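Local atomic coordinates of AvrPib protein (Magnaporthe oryzae, PDB entry 5Z1V), a protein that probably acts as a secreted MAX effector of the rice blast fungus, with an avirulence function that depends on a positively charged surface patch and a stabilised hydrophobic core. Residues Lys42-Ser47 with Ser55-Lys60; Val27-Gly32 with Val46-Asp51. All blocks are in the same frame, centred on the assembly; numbering follows the deposited sequence.

Both contacts use strand 42-48, the middle strand of the three-stranded antiparallel sheet 33-39, 42-48 and 54-56, and they share Val46 and Ser47. Contact 1 joins neighbouring strands of that sheet, in the hairpin of 42-48 and 54-56, and runs on into the loop beyond it. Contact 2 leaves the sheet and packs the end of the same strand against strand 22-29, an outermost strand of the other three-stranded sheet. Their centres are about 13 Å apart. Along the chain, 27-32 comes first, then 42-47 running on into 46-51, and 55-60 last. One strand thus takes part both in the hairpin and in the sheet-to-sheet packing of this small beta sandwich, as expected of the MAX effector fold.

Contact 1: Lys42-Ser47 with Ser55-Lys60; sequences KYFTVS and SISGSK
Phe44 turns one rim of its ring to the chain that runs on from strand 54-56. With CG anti to its carbonyl carbon (chi1 -62°), the ring lies so that Ser57 O meets its edge in plane, 3.4 Å from Phe44 CD2. Lys60 reaches the same rim at another point: its side chain, bent at chi3 and chi4, runs at about a right angle to that of Phe44 and brings CE to the ring edge, 3.8 Å from Phe44 CZ. Ile56 approaches obliquely, with CG1 3.9 Å from Phe44 CB, and its CG1 and CD1 also meet CG2 of Val46, on the face of the sheet that Val46 and Ile56 share. Tyr61 meets the Phe44 ring too, the planes inclined at about 60°.

Beside this apolar group the strands pair as an antiparallel hairpin. Ser47 and Ser55 form a hydrogen-bonded pair, Ser55 N giving to Ser47 O at 2.8 Å in the carbonyl plane. Beyond the non-hydrogen-bonded pair Val46-Ile56, Ser57 N still donates to Thr45 O (3.0 Å), but the return bond runs from Thr45 N to the side chain, Ser57 OG, at 2.8 Å. A water joins that hydroxyl to Tyr43 O.

A serine hydroxyl therefore takes the place of a backbone carbonyl where the strand ends, and the Ser57 carbonyl turns instead to the edge of Phe44, where its oxygen probably interacts favourably with the slightly positive ring hydrogens.

Contact 2: Val27-Gly32 with Val46-Asp51; sequences VEVPKG and VSVSDD
Val29 and Val48 make the tight part of the contact, their side chains sliding past each other in opposite directions. Val48 CG2 lies 3.6 Å from Val29 CB and nearly as close to its CG1. Val46, two residues earlier on the strand and on the same side, crosses Val29 obliquely, and its CG1, placed anti to the backbone N (chi1 175°), meets Val29 CG2 at 4.0 Å. Val46 CG1 also lies 4.2 Å from Val27 CG2, a looser touch. These buried valines come from strands of two different sheets, whose short segments cross at -49°, and Phe37 and Val15 add to the apolar layer around them.

Toward the chain that follows strand 22-29 the packing gives way to backbone and solvent. Gly32 N approaches Val48 O at 2.6 Å, but the N-H points well off the acceptor (126°), so this hydrogen bond is weak. Asp50 OD2 comes within 3.9 Å of Gly32 CA. Lys31 stretches its extended side chain along 49-50: CG passes near Val48 CG1, CD lies 3.7 Å from Asp50 O, and NZ donates a hydrogen bond to a water that in turn donates to that carbonyl.

Cohesion between the two sheets here rests on branched aliphatic side chains, while at the exposed margin a lysine reaches its carbonyl partner through water, a linkage probably more easily rearranged than the valine packing.

Contact 1: Lys42-Ser47 with Ser55-Lys60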
# COMPACT_ATOMS: atom_id res chain seq x y z
N LYS A 42 -11.83 -1.55 8.31
CA LYS A 42 -10.98 -0.63 9.05
C LYS A 42 -10.24 0.27 8.07
O LYS A 42 -9.91 -0.15 6.97
CB LYS A 42 -9.95 -1.38 9.92
CG LYS A 42 -10.54 -2.24 11.00
CD LYS A 42 -10.91 -1.42 12.22
CE LYS A 42 -11.77 -2.23 13.20
NZ LYS A 42 -13.21 -2.24 12.79
N TYR A 43 -9.97 1.51 8.48
CA TYR A 43 -9.25 2.42 7.61
C TYR A 43 -7.75 2.37 7.87
O TYR A 43 -7.31 2.27 9.02
CB TYR A 43 -9.77 3.84 7.77
CG TYR A 43 -11.15 4.05 7.20
CD1 TYR A 43 -11.33 4.30 5.85
CD2 TYR A 43 -12.27 3.96 8.01
CE1 TYR A 43 -12.60 4.48 5.32
CE2 TYR A 43 -13.54 4.15 7.50
CZ TYR A 43 -13.70 4.40 6.16
OH TYR A 43 -14.97 4.58 5.66
N PHE A 44 -6.99 2.46 6.79
CA PHE A 44 -5.54 2.42 6.79
C PHE A 44 -4.99 3.45 5.83
O PHE A 44 -5.56 3.67 4.76
CB PHE A 44 -5.03 1.04 6.36
CG PHE A 44 -5.45 -0.05 7.27
CD1 PHE A 44 -6.64 -0.72 7.05
CD2 PHE A 44 -4.66 -0.40 8.35
CE1 PHE A 44 -7.04 -1.73 7.90
CE2 PHE A 44 -5.05 -1.42 9.20
CZ PHE A 44 -6.24 -2.09 8.97
N THR A 45 -3.90 4.09 6.20
CA THR A 45 -3.13 4.92 5.27
C THR A 45 -2.00 4.07 4.71
O THR A 45 -1.24 3.48 5.47
CB THR A 45 -2.55 6.16 5.96
OG1 THR A 45 -3.58 6.89 6.63
CG2 THR A 45 -1.88 7.06 4.94
N VAL A 46 -1.90 4.00 3.38
CA VAL A 46 -0.79 3.34 2.69
C VAL A 46 0.05 4.42 2.02
O VAL A 46 -0.47 5.22 1.23
CB VAL A 46 -1.27 2.32 1.65
CG1 VAL A 46 -0.05 1.75 0.88
CG2 VAL A 46 -2.07 1.21 2.33
N SER A 47 1.34 4.45 2.32
CA SER A 47 2.24 5.45 1.77
C SER A 47 3.31 4.76 0.94
O SER A 47 3.77 3.68 1.30
CB SER A 47 2.91 6.26 2.89
OG SER A 47 1.95 6.80 3.77
N SER A 55 4.60 1.69 3.13
CA SER A 55 4.33 1.56 4.56
C SER A 55 2.82 1.62 4.76
O SER A 55 2.07 2.08 3.89
CB SER A 55 5.05 2.64 5.36
OG SER A 55 4.71 3.92 4.87
N ILE A 56 2.36 1.12 5.90
CA ILE A 56 0.94 1.14 6.20
C ILE A 56 0.78 1.49 7.67
O ILE A 56 1.63 1.15 8.50
CB ILE A 56 0.24 -0.20 5.82
CG1 ILE A 56 -1.29 -0.10 5.93
CG2 ILE A 56 0.78 -1.37 6.63
CD1 ILE A 56 -2.03 -1.34 5.33
N SER A 57 -0.27 2.23 7.98
CA SER A 57 -0.66 2.48 9.35
C SER A 57 -1.22 1.21 9.99
O SER A 57 -1.44 0.19 9.34
CB SER A 57 -1.70 3.60 9.39
OG SER A 57 -2.88 3.21 8.68
N GLY A 58 -1.47 1.29 11.30
CA GLY A 58 -2.05 0.18 12.02
C GLY A 58 -1.06 -0.94 12.29
O GLY A 58 0.14 -0.85 12.01
N SER A 59 -1.58 -2.03 12.85
CA SER A 59 -0.75 -3.18 13.18
C SER A 59 -1.26 -4.50 12.61
O SER A 59 -0.54 -5.50 12.70
CB SER A 59 -0.61 -3.31 14.71
OG SER A 59 -1.86 -3.45 15.34
N LYS A 60 -2.45 -4.53 12.01
CA LYS A 60 -3.01 -5.79 11.50
C LYS A 60 -2.24 -6.30 10.29
O LYS A 60 -2.18 -7.52 10.08
CB LYS A 60 -4.47 -5.58 11.10
CG LYS A 60 -5.36 -6.79 11.31
CD LYS A 60 -6.75 -6.53 10.73
CE LYS A 60 -7.28 -5.12 11.03
NZ LYS A 60 -7.12 -4.62 12.42
O HOH W 1 -4.64 2.20 10.42

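Contact 2: Val27-Gly32 with Val46-Asp51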
# COMPACT_ATOMS: atom_id res chain seq x y z
N VAL A 27 -3.20 -2.81 -3.45
CA VAL A 27 -3.68 -1.46 -3.76
C VAL A 27 -2.65 -0.80 -4.68
O VAL A 27 -1.58 -1.34 -4.93
CB VAL A 27 -3.91 -0.59 -2.50
CG1 VAL A 27 -5.01 -1.17 -1.60
CG2 VAL A 27 -2.62 -0.39 -1.68
N GLU A 28 -3.01 0.37 -5.21
CA GLU A 28 -2.10 1.19 -6.00
C GLU A 28 -1.95 2.58 -5.39
O GLU A 28 -2.96 3.22 -5.05
CB GLU A 28 -2.59 1.33 -7.44
CG GLU A 28 -2.66 0.04 -8.19
CD GLU A 28 -3.17 0.24 -9.59
OE1 GLU A 28 -2.35 0.16 -10.53
OE2 GLU A 28 -4.38 0.50 -9.75
N VAL A 29 -0.71 3.05 -5.26
CA VAL A 29 -0.43 4.36 -4.67
C VAL A 29 0.71 4.98 -5.47
O VAL A 29 1.67 4.28 -5.82
CB VAL A 29 -0.08 4.26 -3.17
CG1 VAL A 29 0.28 5.62 -2.56
CG2 VAL A 29 -1.23 3.66 -2.38
N PRO A 30 0.67 6.27 -5.81
CA PRO A 30 1.81 6.88 -6.50
C PRO A 30 3.00 7.04 -5.57
O PRO A 30 2.86 7.28 -4.36
CB PRO A 30 1.28 8.24 -6.96
CG PRO A 30 0.15 8.53 -6.04
CD PRO A 30 -0.46 7.21 -5.67
N LYS A 31 4.19 6.92 -6.16
CA LYS A 31 5.42 7.18 -5.43
C LYS A 31 5.38 8.55 -4.78
O LYS A 31 4.99 9.54 -5.40
CB LYS A 31 6.64 7.10 -6.36
CG LYS A 31 7.08 5.71 -6.71
CD LYS A 31 8.36 5.76 -7.52
CE LYS A 31 8.86 4.37 -7.87
NZ LYS A 31 10.07 4.44 -8.74
N GLY A 32 5.82 8.61 -3.53
CA GLY A 32 5.88 9.85 -2.80
C GLY A 32 4.57 10.32 -2.23
O GLY A 32 4.47 11.48 -1.81
N VAL A 46 -1.90 4.00 3.38
CA VAL A 46 -0.79 3.34 2.69
C VAL A 46 0.05 4.42 2.02
O VAL A 46 -0.47 5.22 1.23
CB VAL A 46 -1.27 2.32 1.65
CG1 VAL A 46 -0.05 1.75 0.88
CG2 VAL A 46 -2.07 1.21 2.33
N SER A 47 1.34 4.45 2.32
CA SER A 47 2.24 5.45 1.77
C SER A 47 3.31 4.76 0.94
O SER A 47 3.77 3.68 1.30
CB SER A 47 2.91 6.26 2.89
OG SER A 47 1.95 6.80 3.77
N VAL A 48 3.69 5.36 -0.18
CA VAL A 48 4.83 4.89 -0.97
C VAL A 48 5.87 5.99 -0.98
O VAL A 48 5.57 7.14 -1.34
CB VAL A 48 4.43 4.50 -2.40
CG1 VAL A 48 5.65 4.00 -3.16
CG2 VAL A 48 3.34 3.43 -2.38
N SER A 49 7.09 5.66 -0.54
CA SER A 49 8.18 6.62 -0.50
C SER A 49 8.73 6.87 -1.90
O SER A 49 8.40 6.16 -2.86
CB SER A 49 9.29 6.12 0.42
OG SER A 49 8.81 5.91 1.73
N ASP A 50 9.60 7.88 -2.01
CA ASP A 50 10.28 8.18 -3.26
C ASP A 50 10.90 6.93 -3.88
O ASP A 50 10.90 6.77 -5.10
CB ASP A 50 11.39 9.22 -3.03
CG ASP A 50 10.88 10.64 -2.88
OD1 ASP A 50 11.73 11.57 -2.87
OD2 ASP A 50 9.65 10.83 -2.78
N ASP A 51 11.47 6.06 -3.05
CA ASP A 51 12.18 4.90 -3.55
C ASP A 51 11.25 3.72 -3.82
O ASP A 51 11.74 2.63 -4.10
CB ASP A 51 13.32 4.50 -2.60
CG ASP A 51 12.83 3.99 -1.23
OD1 ASP A 51 11.60 3.79 -1.05
OD2 ASP A 51 13.68 3.77 -0.33
O HOH W 2 11.84 5.14 -7.14